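Local coordinates for oxysterol-binding protein homolog 1 (Saccharomyces cerevisiae, PDB 5H28), which carries lipids, sterols among them, between membranes through the cytosol and is targeted to the nucleus-vacuole junction by the ankyrin-repeat part modelled here, at residues K8-D11 with A12-G16; L130-A133 with Q134-V138; R140-Y143 with V144-A148; H191-V194 with K195-D198. All coordinates share one frame; numbering follows the deposited sequence.

Interaction 1 (K8-D11 with A12-G16); sequences KLLD and ALRQG
The last two turns of helix 2-15 bring Leu9 against Leu13 and Leu10 against Arg14, each pair one helical turn apart. CG of Leu9 lies 3.8 Å from CD1 of Leu13, an apolar contact on the buried side, where Leu21 of helix 18-28 touches both leucines. The helix bond from Leu13 N to Leu9 O, 2.9 Å, underlies the pair. On another side, the Arg14 side chain runs back along the helix: CG sits beside the backbone N (chi1 -66°) and the chain stays extended to NE, which carries NH2 to 3.6 Å from Leu10 CB. The guanidinium thus lies against Leu10 CB as well as its backbone carbonyl. Asp11 does not meet it directly; a water takes a weak bond from Arg14 NH2 at 2.8 Å and donates to Asp11 OD1, also at 2.8 Å, so the opposite charges are linked loosely, through solvent. Across the next turn, Asp11 OD2 and Gln15 NE2 stay 3.6 Å apart, with carboxylate and amide planes almost perpendicular. Gly16 then leaves the helix with positive phi. This is an amphipathic helix end, leucines turned to the neighbouring helices 18-28 and 44-51, with Asp11 and Gln15 on the exposed side.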
ATOM      1  N   LYS A   8      -5.466 -31.724  -7.240  1.00  9.79           N
ATOM      2  CA  LYS A   8      -4.192 -31.966  -7.908  1.00 10.09           C
ATOM      3  C   LYS A   8      -3.116 -31.029  -7.370  1.00  9.17           C
ATOM      4  O   LYS A   8      -1.998 -31.449  -7.063  1.00  8.95           O
ATOM      5  CB  LYS A   8      -4.351 -31.742  -9.417  1.00 11.34           C
ATOM      6  CG  LYS A   8      -3.076 -31.910 -10.226  1.00 13.65           C
ATOM      7  CD  LYS A   8      -3.237 -31.355 -11.640  1.00 14.87           C
ATOM      8  CE  LYS A   8      -4.339 -32.058 -12.411  1.00 15.31           C
ATOM      9  NZ  LYS A   8      -4.015 -33.489 -12.658  1.00 17.36           N
ATOM     10  N   LEU A   9      -3.460 -29.752  -7.258  1.00  8.44           N
ATOM     11  CA  LEU A   9      -2.515 -28.760  -6.770  1.00  8.86           C
ATOM     12  C   LEU A   9      -2.147 -29.000  -5.312  1.00  9.01           C
ATOM     13  O   LEU A   9      -0.970 -28.941  -4.943  1.00  8.71           O
ATOM     14  CB  LEU A   9      -3.095 -27.354  -6.945  1.00  8.73           C
ATOM     15  CG  LEU A   9      -2.233 -26.199  -6.432  1.00  9.11           C
ATOM     16  CD1 LEU A   9      -0.869 -26.253  -7.095  1.00  9.61           C
ATOM     17  CD2 LEU A   9      -2.921 -24.869  -6.726  1.00 10.33           C
ATOM     18  N   LEU A  10      -3.148 -29.273  -4.479  1.00  8.18           N
ATOM     19  CA  LEU A  10      -2.893 -29.524  -3.068  1.00  8.34           C
ATOM     20  C   LEU A  10      -1.996 -30.745  -2.879  1.00  8.05           C
ATOM     21  O   LEU A  10      -1.142 -30.761  -1.994  1.00  8.26           O
ATOM     22  CB  LEU A  10      -4.214 -29.721  -2.317  1.00 10.65           C
ATOM     23  CG  LEU A  10      -4.971 -28.431  -2.000  1.00 11.85           C
ATOM     24  CD1 LEU A  10      -6.397 -28.756  -1.573  1.00 14.23           C
ATOM     25  CD2 LEU A  10      -4.241 -27.667  -0.908  1.00 12.45           C
ATOM     26  N   ASP A  11      -2.174 -31.758  -3.723  1.00  8.21           N
ATOM     27  CA  ASP A  11      -1.375 -32.975  -3.622  1.00  9.19           C
ATOM     28  C   ASP A  11       0.093 -32.667  -3.883  1.00  9.16           C
ATOM     29  O   ASP A  11       0.977 -33.132  -3.158  1.00 10.45           O
ATOM     30  CB  ASP A  11      -1.885 -34.020  -4.622  1.00 10.18           C
ATOM     31  CG  ASP A  11      -1.303 -35.402  -4.374  1.00 13.64           C
ATOM     32  OD1 ASP A  11      -1.406 -35.905  -3.236  1.00 17.28           O
ATOM     33  OD2 ASP A  11      -0.748 -35.992  -5.321  1.00 14.19           O
ATOM     34  N   ALA A  12       0.352 -31.873  -4.916  1.00  8.25           N
ATOM     35  CA  ALA A  12       1.718 -31.498  -5.260  1.00  8.46           C
ATOM     36  C   ALA A  12       2.328 -30.609  -4.173  1.00  8.49           C
ATOM     37  O   ALA A  12       3.500 -30.758  -3.818  1.00  9.47           O
ATOM     38  CB  ALA A  12       1.738 -30.777  -6.606  1.00  8.44           C
ATOM     39  N   LEU A  13       1.534 -29.685  -3.644  1.00  8.02           N
ATOM     40  CA  LEU A  13       2.032 -28.790  -2.609  1.00  7.50           C
ATOM     41  C   LEU A  13       2.391 -29.543  -1.334  1.00  8.87           C
ATOM     42  O   LEU A  13       3.412 -29.246  -0.705  1.00  9.70           O
ATOM     43  CB  LEU A  13       1.000 -27.695  -2.316  1.00  8.32           C
ATOM     44  CG  LEU A  13       0.789 -26.674  -3.446  1.00  7.14           C
ATOM     45  CD1 LEU A  13      -0.415 -25.804  -3.139  1.00  7.09           C
ATOM     46  CD2 LEU A  13       2.032 -25.810  -3.617  1.00  8.22           C
ATOM     47  N   ARG A  14       1.571 -30.518  -0.953  1.00 10.19           N
ATOM     48  CA  ARG A  14       1.846 -31.289   0.255  1.00 12.57           C
ATOM     49  C   ARG A  14       3.135 -32.082   0.119  1.00 13.27           C
ATOM     50  O   ARG A  14       3.866 -32.261   1.096  1.00 15.54           O
ATOM     51  CB  ARG A  14       0.696 -32.249   0.578  1.00 13.36           C
ATOM     52  CG  ARG A  14      -0.610 -31.572   0.948  1.00 15.26           C
ATOM     53  CD  ARG A  14      -1.544 -32.540   1.656  1.00 17.06           C
ATOM     54  NE  ARG A  14      -2.890 -31.995   1.800  1.00 17.07           N
ATOM     55  CZ  ARG A  14      -3.811 -32.020   0.843  1.00 17.01           C
ATOM     56  NH1 ARG A  14      -5.009 -31.493   1.059  1.00 18.35           N
ATOM     57  NH2 ARG A  14      -3.540 -32.590  -0.325  1.00 19.39           N
ATOM     58  N   GLN A  15       3.415 -32.560  -1.090  1.00 14.00           N
ATOM     59  CA  GLN A  15       4.629 -33.329  -1.324  1.00 15.69           C
ATOM     60  C   GLN A  15       5.879 -32.484  -1.102  1.00 15.78           C
ATOM     61  O   GLN A  15       6.960 -33.013  -0.856  1.00 15.72           O
ATOM     62  CB  GLN A  15       4.618 -33.932  -2.728  1.00 18.84           C
ATOM     63  CG  GLN A  15       3.926 -35.285  -2.776  1.00 24.27           C
ATOM     64  CD  GLN A  15       3.892 -35.879  -4.166  1.00 25.47           C
ATOM     65  OE1 GLN A  15       4.891 -35.865  -4.885  1.00 28.32           O
ATOM     66  NE2 GLN A  15       2.741 -36.421  -4.549  1.00 29.38           N
ATOM     67  N   GLY A  16       5.720 -31.168  -1.204  1.00 14.37           N
ATOM     68  CA  GLY A  16       6.820 -30.252  -0.945  1.00 13.54           C
ATOM     69  C   GLY A  16       7.978 -30.047  -1.908  1.00 12.24           C
ATOM     70  O   GLY A  16       9.000 -29.493  -1.505  1.00 14.60           O
TER
HETATM   71  O   HOH W   1      -2.532 -35.171  -0.728  1.00 29.81           O

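Interaction 2 (L130-A133 with Q134-V138); sequences LNIA and QMMQV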
ATOM      1  N   LEU A 130      -0.258 -14.499  20.076  1.00  9.47           N
ATOM      2  CA  LEU A 130       0.060 -13.081  20.205  1.00  9.07           C
ATOM      3  C   LEU A 130       1.533 -12.733  20.017  1.00  9.61           C
ATOM      4  O   LEU A 130       1.876 -11.559  19.859  1.00  9.52           O
ATOM      5  CB  LEU A 130      -0.454 -12.541  21.542  1.00 10.86           C
ATOM      6  CG  LEU A 130      -1.975 -12.641  21.702  1.00 13.00           C
ATOM      7  CD1 LEU A 130      -2.379 -12.022  23.029  1.00 15.93           C
ATOM      8  CD2 LEU A 130      -2.678 -11.931  20.545  1.00 16.28           C
ATOM      9  N   ASN A 131       2.404 -13.739  20.029  1.00  8.68           N
ATOM     10  CA  ASN A 131       3.821 -13.491  19.797  1.00 10.02           C
ATOM     11  C   ASN A 131       3.959 -13.164  18.307  1.00  8.62           C
ATOM     12  O   ASN A 131       4.752 -12.305  17.915  1.00  8.96           O
ATOM     13  CB  ASN A 131       4.658 -14.724  20.157  1.00 12.43           C
ATOM     14  CG  ASN A 131       6.128 -14.551  19.820  1.00 15.51           C
ATOM     15  OD1 ASN A 131       6.731 -13.524  20.135  1.00 18.02           O
ATOM     16  ND2 ASN A 131       6.716 -15.560  19.186  1.00 17.17           N
ATOM     17  N   ILE A 132       3.185 -13.850  17.473  1.00  7.57           N
ATOM     18  CA  ILE A 132       3.224 -13.577  16.044  1.00  6.23           C
ATOM     19  C   ILE A 132       2.597 -12.198  15.820  1.00  6.48           C
ATOM     20  O   ILE A 132       3.096 -11.404  15.021  1.00  5.98           O
ATOM     21  CB  ILE A 132       2.451 -14.657  15.238  1.00  6.98           C
ATOM     22  CG1 ILE A 132       3.189 -15.995  15.337  1.00  7.86           C
ATOM     23  CG2 ILE A 132       2.322 -14.230  13.773  1.00  8.06           C
ATOM     24  CD1 ILE A 132       2.497 -17.151  14.625  1.00  9.72           C
ATOM     25  N   ALA A 133       1.520 -11.905  16.544  1.00  5.88           N
ATOM     26  CA  ALA A 133       0.861 -10.606  16.411  1.00  6.22           C
ATOM     27  C   ALA A 133       1.831  -9.482  16.779  1.00  6.96           C
ATOM     28  O   ALA A 133       1.879  -8.450  16.110  1.00  7.08           O
ATOM     29  CB  ALA A 133      -0.382 -10.544  17.300  1.00  5.91           C
ATOM     30  N   GLN A 134       2.599  -9.680  17.847  1.00  7.93           N
ATOM     31  CA  GLN A 134       3.558  -8.671  18.274  1.00  8.73           C
ATOM     32  C   GLN A 134       4.598  -8.417  17.187  1.00  8.65           C
ATOM     33  O   GLN A 134       4.952  -7.270  16.908  1.00  9.45           O
ATOM     34  CB  GLN A 134       4.235  -9.110  19.579  1.00 11.59           C
ATOM     35  CG  GLN A 134       5.321  -8.170  20.062  1.00 18.39           C
ATOM     36  CD  GLN A 134       6.688  -8.522  19.514  1.00 19.18           C
ATOM     37  OE1 GLN A 134       7.622  -7.726  19.589  1.00 24.31           O
ATOM     38  NE2 GLN A 134       6.818  -9.729  18.969  1.00 24.20           N
ATOM     39  N   MET A 135       5.074  -9.490  16.565  1.00  7.87           N
ATOM     40  CA  MET A 135       6.059  -9.381  15.498  1.00  6.67           C
ATOM     41  C   MET A 135       5.479  -8.596  14.322  1.00  8.47           C
ATOM     42  O   MET A 135       6.168  -7.783  13.702  1.00  8.01           O
ATOM     43  CB  MET A 135       6.499 -10.782  15.060  1.00  8.17           C
ATOM     44  CG  MET A 135       7.405 -10.824  13.841  1.00 10.37           C
ATOM     45  SD  MET A 135       6.485 -10.998  12.302  1.00 14.70           S
ATOM     46  CE  MET A 135       5.934 -12.694  12.428  1.00 11.64           C
ATOM     47  N   MET A 136       4.206  -8.828  14.019  1.00  7.52           N
ATOM     48  CA  MET A 136       3.561  -8.120  12.919  1.00  6.71           C
ATOM     49  C   MET A 136       3.427  -6.639  13.245  1.00  7.86           C
ATOM     50  O   MET A 136       3.591  -5.784  12.373  1.00  7.84           O
ATOM     51  CB  MET A 136       2.181  -8.717  12.641  1.00  5.39           C
ATOM     52  CG  MET A 136       2.237 -10.154  12.134  1.00  4.29           C
ATOM     53  SD  MET A 136       0.588 -10.821  11.808  1.00  6.59           S
ATOM     54  CE  MET A 136       0.184 -10.001  10.271  1.00  7.64           C
ATOM     55  N   GLN A 137       3.135  -6.345  14.510  1.00  8.34           N
ATOM     56  CA  GLN A 137       2.976  -4.969  14.966  1.00  9.53           C
ATOM     57  C   GLN A 137       4.297  -4.219  14.871  1.00  9.97           C
ATOM     58  O   GLN A 137       4.340  -3.076  14.415  1.00 11.16           O
ATOM     59  CB  GLN A 137       2.478  -4.955  16.415  1.00 13.27           C
ATOM     60  CG  GLN A 137       2.279  -3.567  16.997  1.00 19.92           C
ATOM     61  CD  GLN A 137       1.170  -2.802  16.308  1.00 25.30           C
ATOM     62  OE1 GLN A 137       0.012  -3.227  16.310  1.00 29.54           O
ATOM     63  NE2 GLN A 137       1.515  -1.665  15.714  1.00 28.52           N
ATOM     64  N   VAL A 138       5.372  -4.866  15.305  1.00 10.40           N
ATOM     65  CA  VAL A 138       6.687  -4.248  15.263  1.00 11.69           C
ATOM     66  C   VAL A 138       7.138  -4.042  13.821  1.00 10.47           C
ATOM     67  O   VAL A 138       7.671  -2.985  13.483  1.00  9.18           O
ATOM     68  CB  VAL A 138       7.727  -5.096  16.028  1.00 13.36           C
ATOM     69  CG1 VAL A 138       9.112  -4.481  15.894  1.00 13.40           C
ATOM     70  CG2 VAL A 138       7.336  -5.177  17.499  1.00 15.48           C
TER
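Leu130 to Val138 form the first turns of helix 130-156, and four successive i to i+4 bonds join the two segments, from Gln134 N to Leu130 O at 2.8 Å through to Gln137 N to Ala133 O at 2.9 Å. Asn131 O takes two donors: the backbone N of Met135 at 3.1 Å and, weakly, the side-chain NE2 of Gln134 at 3.5 Å. Gln134 manages the second because its chain bends at chi2 (-90°), turning the amide back toward the preceding turn. There its plane is nearly parallel to that of the Asn131 amide but not in line with it, and NE2 of Gln134 remains 4.0 Å from OD1 of Asn131. The apolar side is built differently. Ile132 and Met135 run side by side and point the same way, with the CG2 branch of the isoleucine 4.1 Å from the methyl CE of the methionine. The same CG2 has SD of Met136 at 4.3 Å, so one methyl group meets the methyl of one methionine and the sulfur of the other. Helix 99-106 receives these methionines: Val102 touches both, Ala103 packs on Met135 and Leu106 on Met136. Just ahead of the segment, the side chain of Asn129 accepts a bond from Asn131 N and a weak one from Ile132 N. The whole is the start of an amphipathic helix, polar amides along one side and an apolar side of Ile132, Met135 and Met136, its methionines set against a neighbouring helix of the ankyrin-repeat domain.

Interaction 3 (R140-Y143 with V144-A148); sequences RSTY and VAETA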
ATOM      1  N   ARG A 140       5.246  -3.654  11.231  1.00  7.40           N
ATOM      2  CA  ARG A 140       4.450  -2.580  10.658  1.00  8.45           C
ATOM      3  C   ARG A 140       4.946  -1.221  11.145  1.00  8.35           C
ATOM      4  O   ARG A 140       5.058  -0.279  10.354  1.00  7.14           O
ATOM      5  CB  ARG A 140       2.970  -2.726  11.016  1.00  8.41           C
ATOM      6  CG  ARG A 140       2.165  -1.493  10.610  1.00 11.47           C
ATOM      7  CD  ARG A 140       0.673  -1.671  10.784  1.00 14.33           C
ATOM      8  NE  ARG A 140       0.120  -2.608   9.815  1.00 13.66           N
ATOM      9  CZ  ARG A 140      -1.176  -2.881   9.709  1.00 16.90           C
ATOM     10  NH1 ARG A 140      -1.600  -3.749   8.804  1.00 17.23           N
ATOM     11  NH2 ARG A 140      -2.047  -2.280  10.507  1.00 19.38           N
ATOM     12  N   SER A 141       5.253  -1.116  12.437  1.00  8.17           N
ATOM     13  CA  SER A 141       5.713   0.157  12.982  1.00  8.77           C
ATOM     14  C   SER A 141       7.022   0.590  12.332  1.00  8.34           C
ATOM     15  O   SER A 141       7.226   1.776  12.062  1.00  8.19           O
ATOM     16  CB  SER A 141       5.863   0.080  14.510  1.00 10.57           C
ATOM     17  OG  SER A 141       6.858  -0.846  14.907  1.00 16.62           O
ATOM     18  N   THR A 142       7.896  -0.372  12.055  1.00  8.99           N
ATOM     19  CA  THR A 142       9.166  -0.065  11.417  1.00  8.95           C
ATOM     20  C   THR A 142       8.907   0.440  10.002  1.00  9.09           C
ATOM     21  O   THR A 142       9.486   1.441   9.572  1.00  8.77           O
ATOM     22  CB  THR A 142      10.081  -1.308  11.370  1.00 10.81           C
ATOM     23  OG1 THR A 142      10.431  -1.689  12.707  1.00 13.23           O
ATOM     24  CG2 THR A 142      11.351  -1.011  10.591  1.00 12.05           C
ATOM     25  N   TYR A 143       8.024  -0.243   9.282  1.00  7.58           N
ATOM     26  CA  TYR A 143       7.695   0.157   7.918  1.00  7.25           C
ATOM     27  C   TYR A 143       7.074   1.553   7.893  1.00  7.12           C
ATOM     28  O   TYR A 143       7.376   2.359   7.013  1.00  8.13           O
ATOM     29  CB  TYR A 143       6.718  -0.834   7.278  1.00  8.33           C
ATOM     30  CG  TYR A 143       6.273  -0.401   5.902  1.00  8.38           C
ATOM     31  CD1 TYR A 143       7.114  -0.548   4.798  1.00  7.37           C
ATOM     32  CD2 TYR A 143       5.034   0.204   5.710  1.00  7.12           C
ATOM     33  CE1 TYR A 143       6.730  -0.100   3.540  1.00  9.72           C
ATOM     34  CE2 TYR A 143       4.639   0.657   4.456  1.00  6.26           C
ATOM     35  CZ  TYR A 143       5.494   0.502   3.375  1.00  7.27           C
ATOM     36  OH  TYR A 143       5.119   0.950   2.130  1.00 10.27           O
ATOM     37  N   VAL A 144       6.194   1.831   8.848  1.00  6.63           N
ATOM     38  CA  VAL A 144       5.547   3.133   8.918  1.00  7.47           C
ATOM     39  C   VAL A 144       6.584   4.240   9.107  1.00  7.59           C
ATOM     40  O   VAL A 144       6.526   5.274   8.438  1.00  7.10           O
ATOM     41  CB  VAL A 144       4.513   3.172  10.071  1.00  8.14           C
ATOM     42  CG1 VAL A 144       4.039   4.600  10.314  1.00  9.29           C
ATOM     43  CG2 VAL A 144       3.325   2.285   9.720  1.00  9.31           C
ATOM     44  N   ALA A 145       7.538   4.016  10.005  1.00  8.17           N
ATOM     45  CA  ALA A 145       8.572   5.013  10.255  1.00  8.59           C
ATOM     46  C   ALA A 145       9.460   5.206   9.029  1.00  8.11           C
ATOM     47  O   ALA A 145       9.789   6.336   8.663  1.00  7.39           O
ATOM     48  CB  ALA A 145       9.418   4.608  11.462  1.00  9.55           C
ATOM     49  N   GLU A 146       9.846   4.110   8.387  1.00  6.79           N
ATOM     50  CA  GLU A 146      10.700   4.213   7.208  1.00  7.53           C
ATOM     51  C   GLU A 146       9.982   4.876   6.037  1.00  7.68           C
ATOM     52  O   GLU A 146      10.596   5.608   5.263  1.00  7.52           O
ATOM     53  CB  GLU A 146      11.227   2.833   6.809  1.00 10.87           C
ATOM     54  CG  GLU A 146      12.223   2.273   7.816  1.00 15.97           C
ATOM     55  CD  GLU A 146      12.787   0.927   7.412  1.00 21.62           C
ATOM     56  OE1 GLU A 146      13.714   0.446   8.096  1.00 24.92           O
ATOM     57  OE2 GLU A 146      12.304   0.348   6.417  1.00 26.69           O
ATOM     58  N   THR A 147       8.682   4.634   5.916  1.00  6.43           N
ATOM     59  CA  THR A 147       7.903   5.231   4.838  1.00  6.50           C
ATOM     60  C   THR A 147       7.696   6.728   5.084  1.00  6.70           C
ATOM     61  O   THR A 147       7.654   7.518   4.141  1.00  7.94           O
ATOM     62  CB  THR A 147       6.555   4.500   4.685  1.00  7.23           C
ATOM     63  OG1 THR A 147       6.804   3.180   4.183  1.00  7.49           O
ATOM     64  CG2 THR A 147       5.634   5.234   3.715  1.00  8.75           C
ATOM     65  N   ALA A 148       7.574   7.122   6.348  1.00  6.77           N
ATOM     66  CA  ALA A 148       7.418   8.535   6.665  1.00  5.79           C
ATOM     67  C   ALA A 148       8.700   9.228   6.203  1.00  5.57           C
ATOM     68  O   ALA A 148       8.668  10.327   5.644  1.00  5.48           O
ATOM     69  CB  ALA A 148       7.222   8.725   8.164  1.00  7.88           C
TER
HETATM   70  O   HOH W   2       6.826   3.280   1.050  1.00 12.66           O
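Tyr143 and Thr147, one turn apart on helix 130-156, make the tight part of this contact. The hydroxyl OG1 of Thr147 sits over one face of the tyrosine ring, 3.1 Å above its plane and displaced toward the rim, where CZ is the closest carbon at 3.1 Å. Two torsions bring the groups together: the ring swings beside its own carbonyl carbon (chi1 176°), while Thr147 keeps OG1 beside its backbone N (chi1 -69°). Tyr143 O receives the backbone N of Thr147 at 2.8 Å and has OG1 of the same residue at 3.0 Å. A water bridges the two hydroxyls, donating to Tyr143 OH and lying 3.1 Å from Thr147 OG1. Tyr143 OH is also bonded to Asn172, and Arg171 makes a cation-pi contact with the ring. An alanine in place of Tyr143 would lose the ring surface under Thr147 OG1 and is likely to leave Asn172 and Arg171 without these partners. The solvent side is looser. Thr142 and Glu146 lie alongside each other, pointing the same way; their side chains meet at the methyl CG2 of the threonine, 3.7 Å from OE1 of Glu146. Thr142 OG1 is meanwhile bonded back to Val138 O. On the other flank of the tyrosine, CG2 of Val144 meets CG of Arg140 at 4.1 Å; Arg140 pairs with Asp113 in a salt bridge and hydrogen-bonds Gln122. The chemistry implies a polar, partly hydrated junction: the water ties Tyr143 to Thr147 within the helix, the tyrosine hydroxyl and ring reach Asn172 and Arg171, and Leu175 supplies apolar contact.

Interaction 4 (H191-V194 with K195-D198); sequences HEFV and KKRD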
ATOM      1  N   HIS A 191       0.964  22.210   4.878  1.00  7.03           N
ATOM      2  CA  HIS A 191       1.328  23.408   5.627  1.00  7.26           C
ATOM      3  C   HIS A 191       2.773  23.819   5.365  1.00  6.65           C
ATOM      4  O   HIS A 191       3.065  25.000   5.162  1.00  5.91           O
ATOM      5  CB  HIS A 191       1.125  23.172   7.124  1.00  7.13           C
ATOM      6  CG  HIS A 191      -0.258  22.719   7.476  1.00  7.88           C
ATOM      7  ND1 HIS A 191      -0.796  21.544   6.997  1.00  7.86           N
ATOM      8  CD2 HIS A 191      -1.212  23.283   8.254  1.00  8.60           C
ATOM      9  CE1 HIS A 191      -2.024  21.404   7.466  1.00  8.42           C
ATOM     10  NE2 HIS A 191      -2.301  22.445   8.231  1.00  9.23           N
ATOM     11  N   GLU A 192       3.673  22.842   5.358  1.00  6.47           N
ATOM     12  CA  GLU A 192       5.076  23.135   5.127  1.00  6.78           C
ATOM     13  C   GLU A 192       5.323  23.739   3.755  1.00  6.90           C
ATOM     14  O   GLU A 192       6.143  24.639   3.619  1.00  7.61           O
ATOM     15  CB  GLU A 192       5.925  21.878   5.314  1.00  8.82           C
ATOM     16  CG  GLU A 192       5.917  21.373   6.747  1.00 13.44           C
ATOM     17  CD  GLU A 192       6.204  22.480   7.745  1.00 13.93           C
ATOM     18  OE1 GLU A 192       7.282  23.103   7.652  1.00 14.28           O
ATOM     19  OE2 GLU A 192       5.354  22.733   8.624  1.00 15.42           O
ATOM     20  N   PHE A 193       4.608  23.276   2.734  1.00  7.05           N
ATOM     21  CA  PHE A 193       4.823  23.842   1.411  1.00  6.02           C
ATOM     22  C   PHE A 193       4.113  25.170   1.206  1.00  5.63           C
ATOM     23  O   PHE A 193       4.472  25.940   0.319  1.00  6.41           O
ATOM     24  CB  PHE A 193       4.479  22.816   0.333  1.00  7.22           C
ATOM     25  CG  PHE A 193       5.579  21.822   0.116  1.00  6.60           C
ATOM     26  CD1 PHE A 193       6.700  22.164  -0.639  1.00  8.10           C
ATOM     27  CD2 PHE A 193       5.544  20.578   0.735  1.00  9.20           C
ATOM     28  CE1 PHE A 193       7.769  21.287  -0.768  1.00  8.31           C
ATOM     29  CE2 PHE A 193       6.612  19.691   0.615  1.00  8.05           C
ATOM     30  CZ  PHE A 193       7.729  20.046  -0.139  1.00  9.00           C
ATOM     31  N   VAL A 194       3.115  25.450   2.036  1.00  6.12           N
ATOM     32  CA  VAL A 194       2.445  26.740   1.958  1.00  5.63           C
ATOM     33  C   VAL A 194       3.472  27.751   2.486  1.00  7.99           C
ATOM     34  O   VAL A 194       3.674  28.821   1.902  1.00  7.14           O
ATOM     35  CB  VAL A 194       1.172  26.766   2.834  1.00  5.58           C
ATOM     36  CG1 VAL A 194       0.686  28.197   3.009  1.00  8.79           C
ATOM     37  CG2 VAL A 194       0.077  25.942   2.173  1.00  8.17           C
ATOM     38  N   LYS A 195       4.140  27.393   3.579  1.00  7.64           N
ATOM     39  CA  LYS A 195       5.161  28.260   4.162  1.00  8.40           C
ATOM     40  C   LYS A 195       6.356  28.415   3.220  1.00  8.13           C
ATOM     41  O   LYS A 195       6.985  29.475   3.179  1.00  8.92           O
ATOM     42  CB  LYS A 195       5.616  27.710   5.520  1.00 10.44           C
ATOM     43  CG  LYS A 195       4.533  27.827   6.592  1.00 13.77           C
ATOM     44  CD  LYS A 195       4.969  27.303   7.951  1.00 16.26           C
ATOM     45  CE  LYS A 195       5.035  25.783   7.982  1.00 17.30           C
ATOM     46  NZ  LYS A 195       5.290  25.286   9.365  1.00 17.97           N
ATOM     47  N   LYS A 196       6.648  27.368   2.447  1.00  7.86           N
ATOM     48  CA  LYS A 196       7.762  27.394   1.498  1.00  8.44           C
ATOM     49  C   LYS A 196       7.374  28.221   0.269  1.00  9.31           C
ATOM     50  O   LYS A 196       8.238  28.681  -0.479  1.00 10.04           O
ATOM     51  CB  LYS A 196       8.127  25.963   1.074  1.00  9.24           C
ATOM     52  CG  LYS A 196       9.505  25.805   0.420  1.00  8.18           C
ATOM     53  CD  LYS A 196       9.796  24.336   0.117  1.00 10.96           C
ATOM     54  CE  LYS A 196      11.257  24.100  -0.262  1.00 12.72           C
ATOM     55  NZ  LYS A 196      11.652  24.808  -1.508  1.00 14.39           N
ATOM     56  N   ARG A 197       6.069  28.400   0.075  1.00  8.52           N
ATOM     57  CA  ARG A 197       5.522  29.163  -1.044  1.00  9.48           C
ATOM     58  C   ARG A 197       5.738  28.477  -2.397  1.00  9.47           C
ATOM     59  O   ARG A 197       5.839  29.133  -3.437  1.00  9.40           O
ATOM     60  CB  ARG A 197       6.097  30.587  -1.039  1.00 11.16           C
ATOM     61  CG  ARG A 197       5.710  31.360   0.221  1.00 13.23           C
ATOM     62  CD  ARG A 197       6.394  32.715   0.358  1.00 16.49           C
ATOM     63  NE  ARG A 197       5.887  33.719  -0.576  1.00 17.67           N
ATOM     64  CZ  ARG A 197       6.527  34.114  -1.672  1.00 18.54           C
ATOM     65  NH1 ARG A 197       5.987  35.035  -2.459  1.00 18.95           N
ATOM     66  NH2 ARG A 197       7.707  33.593  -1.979  1.00 19.04           N
ATOM     67  N   ASP A 198       5.802  27.147  -2.364  1.00  8.48           N
ATOM     68  CA  ASP A 198       5.964  26.327  -3.566  1.00  8.54           C
ATOM     69  C   ASP A 198       4.536  25.975  -3.978  1.00  8.20           C
ATOM     70  O   ASP A 198       3.991  24.960  -3.541  1.00  8.39           O
ATOM     71  CB  ASP A 198       6.740  25.048  -3.234  1.00  8.76           C
ATOM     72  CG  ASP A 198       7.022  24.186  -4.460  1.00  8.28           C
ATOM     73  OD1 ASP A 198       6.355  24.363  -5.502  1.00  9.98           O
ATOM     74  OD2 ASP A 198       7.907  23.309  -4.368  1.00 11.09           O
TER
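The ring of Phe193 meets Asp198 at its edge: CB of the aspartate lies near the ring plane, 3.9 Å from CD1, and the carboxylate is turned 73° against the ring. Lys196 runs beside the phenylalanine, pointing the same way, and its CD approaches CE1 obliquely at 3.8 Å. Met201, Cys202 and Leu205 of helix 199-207 also pack on this ring. The backbone here closes helix 189-196, in the predicted third ankyrin repeat, with a Schellman motif: Asp198 N bonds to Phe193 O at 3.2 Å, nearly along the C=O axis, and Arg197 N reaches Val194 O in a weak bond. Arg197 takes the positive phi that this turn needs. Asp198 then serves as N-cap of helix 199-207, OD1 accepting from Met201 N while OD2 pairs with Arg158. At the outer side Glu192 and Lys195 lie alongside each other in a salt bridge: Lys195 NZ lies 2.7 Å from Glu192 OE2, which it meets on the syn side, 28° out of the carboxylate plane. The glutamate gets there by bending at chi2 (-49°). A glutamine at Glu192 would probably weaken this pairing, leaving the ammonium of Lys195 without its charged mate.

How the interactions relate
From the N terminus, interaction 1 comes first, at the end of helix 2-15, where the chain turns into helix 18-28. Interactions 2 and 3 follow on one long helix, 130-156, with centres about 15 Å apart: 130-138 packs on helix 99-106, whereas 140-148 leans on helix 172-175, so this helix ties the earlier part of the chain to the later one. Interaction 4 ends helix 189-196 and turns the chain into helix 199-207; its centre is about 57 Å from that of interaction 1, across the chain's centre. All four are local and in series; none nests or crosses, and none closes a long loop.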